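Local structure of putative aspartate aminotransferase (Thermus thermophilus, 1IUG) at residues G75-V80 and V100-D105. The protein is a putative pyridoxal-phosphate-dependent aminotransferase of class V, thought to transfer the amino group of aspartate to 2-oxoglutarate. Sequence-based numbering, arbitrary orientation.
Sequences GERVLV and VVERLD
Glu102 and Leu79 run alongside each other, both directed out from the same face of a parallel strand pair. Leu79 CD1 rests along the Glu102 chain, 3.7 Å from Glu102 CG and 3.4 Å from Glu102 OE1. It also meets Leu104 CD1. Glu102 has CG anti to its backbone N (chi1 173°) and runs out extended, which brings OE1 alongside the leucine methyl. On the same face Arg77 bends at chi2 and slants across toward Glu102. Its NH1 makes a long salt bridge of 3.7 Å to Glu102 OE2, with the guanidinium and carboxylate planes turned 67° apart. Glu102 OE2 is hydrogen-bonded to Tyr122 OH. Strands 77-82 and 100-105 are joined through helix 85-96 in a beta-alpha-beta crossover, and 100-105 is the outermost strand of the large mixed sheet within this chain. Four backbone hydrogen bonds tie the pair. Three are nearly straight, among them Val80 N to Glu102 O at 2.9 Å, and Val100 N to Glu76 O is more bent; a fifth, Leu104 N to Val80 O, is weak. An alanine at Glu102 would remove the carboxylate, which is likely to leave Tyr122 OH without this hydrogen bond, Arg77 without its distant ion-pair partner and Leu79 CD1 less covered. On the other face Val78, Val80 and Val101 meet by apolar contacts. Val101 straddles the other two: its CG1 lies 3.7 Å from Val80 CG2, and its CG2 3.8 Å from Val78 CG2. Tyr91 of helix 85-96 packs on Val80 and Val101.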
ATOM      1  N   GLY A  75      -9.021 -24.866   6.109  1.00 38.30           N
ATOM      2  CA  GLY A  75      -9.530 -26.216   5.948  1.00 40.53           C
ATOM      3  C   GLY A  75     -10.480 -26.419   4.779  1.00 41.08           C
ATOM      4  O   GLY A  75     -10.721 -27.559   4.375  1.00 42.01           O
ATOM      5  N   GLU A  76     -11.013 -25.332   4.225  1.00 41.67           N
ATOM      6  CA  GLU A  76     -11.941 -25.425   3.097  1.00 40.91           C
ATOM      7  C   GLU A  76     -11.294 -25.865   1.782  1.00 40.92           C
ATOM      8  O   GLU A  76     -10.135 -25.556   1.503  1.00 40.95           O
ATOM      9  CB  GLU A  76     -12.706 -24.115   2.902  1.00 40.83           C
ATOM     10  CG  GLU A  76     -13.624 -23.753   4.059  1.00 42.82           C
ATOM     11  CD  GLU A  76     -14.687 -22.743   3.666  1.00 44.74           C
ATOM     12  OE1 GLU A  76     -14.773 -21.668   4.297  1.00 44.79           O
ATOM     13  OE2 GLU A  76     -15.450 -23.032   2.723  1.00 47.85           O
ATOM     14  N   ARG A  77     -12.078 -26.598   0.995  1.00 41.11           N
ATOM     15  CA  ARG A  77     -11.690 -27.151  -0.305  1.00 42.12           C
ATOM     16  C   ARG A  77     -11.801 -26.124  -1.441  1.00 39.97           C
ATOM     17  O   ARG A  77     -12.888 -25.607  -1.709  1.00 38.63           O
ATOM     18  CB  ARG A  77     -12.633 -28.320  -0.625  1.00 46.62           C
ATOM     19  CG  ARG A  77     -12.108 -29.737  -0.427  1.00 51.22           C
ATOM     20  CD  ARG A  77     -10.910 -30.078  -1.298  1.00 55.02           C
ATOM     21  NE  ARG A  77     -10.877 -31.519  -1.554  1.00 58.35           N
ATOM     22  CZ  ARG A  77     -10.347 -32.091  -2.634  1.00 60.30           C
ATOM     23  NH1 ARG A  77      -9.788 -31.350  -3.581  1.00 63.37           N
ATOM     24  NH2 ARG A  77     -10.393 -33.409  -2.777  1.00 61.41           N
ATOM     25  N   VAL A  78     -10.692 -25.842  -2.118  1.00 37.07           N
ATOM     26  CA  VAL A  78     -10.721 -24.900  -3.237  1.00 36.63           C
ATOM     27  C   VAL A  78      -9.978 -25.434  -4.454  1.00 35.52           C
ATOM     28  O   VAL A  78      -8.939 -26.087  -4.339  1.00 35.28           O
ATOM     29  CB  VAL A  78     -10.162 -23.493  -2.880  1.00 35.95           C
ATOM     30  CG1 VAL A  78     -11.019 -22.835  -1.806  1.00 35.85           C
ATOM     31  CG2 VAL A  78      -8.704 -23.581  -2.456  1.00 36.31           C
ATOM     32  N   LEU A  79     -10.537 -25.153  -5.622  1.00 33.94           N
ATOM     33  CA  LEU A  79      -9.957 -25.586  -6.880  1.00 34.06           C
ATOM     34  C   LEU A  79      -9.239 -24.400  -7.526  1.00 33.11           C
ATOM     35  O   LEU A  79      -9.835 -23.343  -7.736  1.00 33.55           O
ATOM     36  CB  LEU A  79     -11.070 -26.127  -7.781  1.00 35.27           C
ATOM     37  CG  LEU A  79     -10.751 -26.635  -9.182  1.00 38.25           C
ATOM     38  CD1 LEU A  79      -9.628 -27.649  -9.130  1.00 40.41           C
ATOM     39  CD2 LEU A  79     -12.010 -27.250  -9.774  1.00 38.74           C
ATOM     40  N   VAL A  80      -7.950 -24.576  -7.811  1.00 31.55           N
ATOM     41  CA  VAL A  80      -7.141 -23.522  -8.415  1.00 30.28           C
ATOM     42  C   VAL A  80      -6.382 -23.979  -9.660  1.00 30.77           C
ATOM     43  O   VAL A  80      -5.384 -24.700  -9.563  1.00 29.84           O
ATOM     44  CB  VAL A  80      -6.101 -22.957  -7.404  1.00 31.37           C
ATOM     45  CG1 VAL A  80      -5.286 -21.843  -8.046  1.00 28.32           C
ATOM     46  CG2 VAL A  80      -6.795 -22.458  -6.142  1.00 26.90           C
ATOM     47  N   VAL A 100      -7.174 -26.338   1.535  1.00 34.31           N
ATOM     48  CA  VAL A 100      -6.840 -27.588   0.858  1.00 34.22           C
ATOM     49  C   VAL A 100      -6.995 -27.258  -0.624  1.00 34.03           C
ATOM     50  O   VAL A 100      -8.105 -27.027  -1.112  1.00 33.94           O
ATOM     51  CB  VAL A 100      -7.788 -28.737   1.264  1.00 35.55           C
ATOM     52  CG1 VAL A 100      -7.284 -30.049   0.684  1.00 35.97           C
ATOM     53  CG2 VAL A 100      -7.883 -28.831   2.781  1.00 35.33           C
ATOM     54  N   VAL A 101      -5.875 -27.257  -1.341  1.00 33.31           N
ATOM     55  CA  VAL A 101      -5.880 -26.872  -2.741  1.00 33.29           C
ATOM     56  C   VAL A 101      -5.620 -27.918  -3.824  1.00 34.28           C
ATOM     57  O   VAL A 101      -4.577 -28.585  -3.829  1.00 34.45           O
ATOM     58  CB  VAL A 101      -4.877 -25.702  -2.957  1.00 34.19           C
ATOM     59  CG1 VAL A 101      -5.031 -25.114  -4.351  1.00 34.88           C
ATOM     60  CG2 VAL A 101      -5.077 -24.627  -1.894  1.00 32.99           C
ATOM     61  N   GLU A 102      -6.575 -28.036  -4.749  1.00 32.86           N
ATOM     62  CA  GLU A 102      -6.424 -28.929  -5.892  1.00 34.00           C
ATOM     63  C   GLU A 102      -5.840 -28.044  -6.982  1.00 34.26           C
ATOM     64  O   GLU A 102      -6.457 -27.073  -7.412  1.00 33.59           O
ATOM     65  CB  GLU A 102      -7.752 -29.528  -6.368  1.00 35.37           C
ATOM     66  CG  GLU A 102      -7.588 -30.332  -7.668  1.00 34.31           C
ATOM     67  CD  GLU A 102      -8.769 -31.234  -7.977  1.00 37.88           C
ATOM     68  OE1 GLU A 102      -9.363 -31.088  -9.067  1.00 38.52           O
ATOM     69  OE2 GLU A 102      -9.090 -32.106  -7.142  1.00 37.69           O
ATOM     70  N   ARG A 103      -4.648 -28.407  -7.422  1.00 35.56           N
ATOM     71  CA  ARG A 103      -3.903 -27.661  -8.415  1.00 37.78           C
ATOM     72  C   ARG A 103      -3.906 -28.398  -9.761  1.00 39.47           C
ATOM     73  O   ARG A 103      -3.356 -29.494  -9.881  1.00 39.82           O
ATOM     74  CB  ARG A 103      -2.494 -27.478  -7.832  1.00 39.53           C
ATOM     75  CG  ARG A 103      -1.546 -26.473  -8.452  1.00 42.13           C
ATOM     76  CD  ARG A 103      -1.184 -26.751  -9.878  1.00 46.42           C
ATOM     77  NE  ARG A 103      -0.012 -25.980 -10.307  1.00 49.62           N
ATOM     78  CZ  ARG A 103       1.102 -25.803  -9.596  1.00 49.47           C
ATOM     79  NH1 ARG A 103       1.234 -26.339  -8.388  1.00 52.23           N
ATOM     80  NH2 ARG A 103       2.101 -25.092 -10.104  1.00 47.35           N
ATOM     81  N   LEU A 104      -4.577 -27.814 -10.752  1.00 38.66           N
ATOM     82  CA  LEU A 104      -4.645 -28.394 -12.092  1.00 39.07           C
ATOM     83  C   LEU A 104      -3.739 -27.617 -13.049  1.00 39.35           C
ATOM     84  O   LEU A 104      -4.037 -26.477 -13.416  1.00 39.09           O
ATOM     85  CB  LEU A 104      -6.083 -28.389 -12.614  1.00 40.38           C
ATOM     86  CG  LEU A 104      -7.129 -29.205 -11.848  1.00 42.04           C
ATOM     87  CD1 LEU A 104      -8.451 -29.144 -12.600  1.00 41.42           C
ATOM     88  CD2 LEU A 104      -6.672 -30.654 -11.687  1.00 41.32           C
ATOM     89  N   ASP A 105      -2.641 -28.246 -13.462  1.00 38.35           N
ATOM     90  CA  ASP A 105      -1.674 -27.612 -14.356  1.00 39.33           C
ATOM     91  C   ASP A 105      -2.002 -27.616 -15.840  1.00 38.55           C
ATOM     92  O   ASP A 105      -2.440 -28.622 -16.396  1.00 38.95           O
ATOM     93  CB  ASP A 105      -0.282 -28.217 -14.161  1.00 41.17           C
ATOM     94  CG  ASP A 105       0.380 -27.756 -12.883  1.00 44.05           C
ATOM     95  OD1 ASP A 105       0.977 -26.659 -12.888  1.00 43.56           O
ATOM     96  OD2 ASP A 105       0.306 -28.497 -11.877  1.00 46.66           O
TER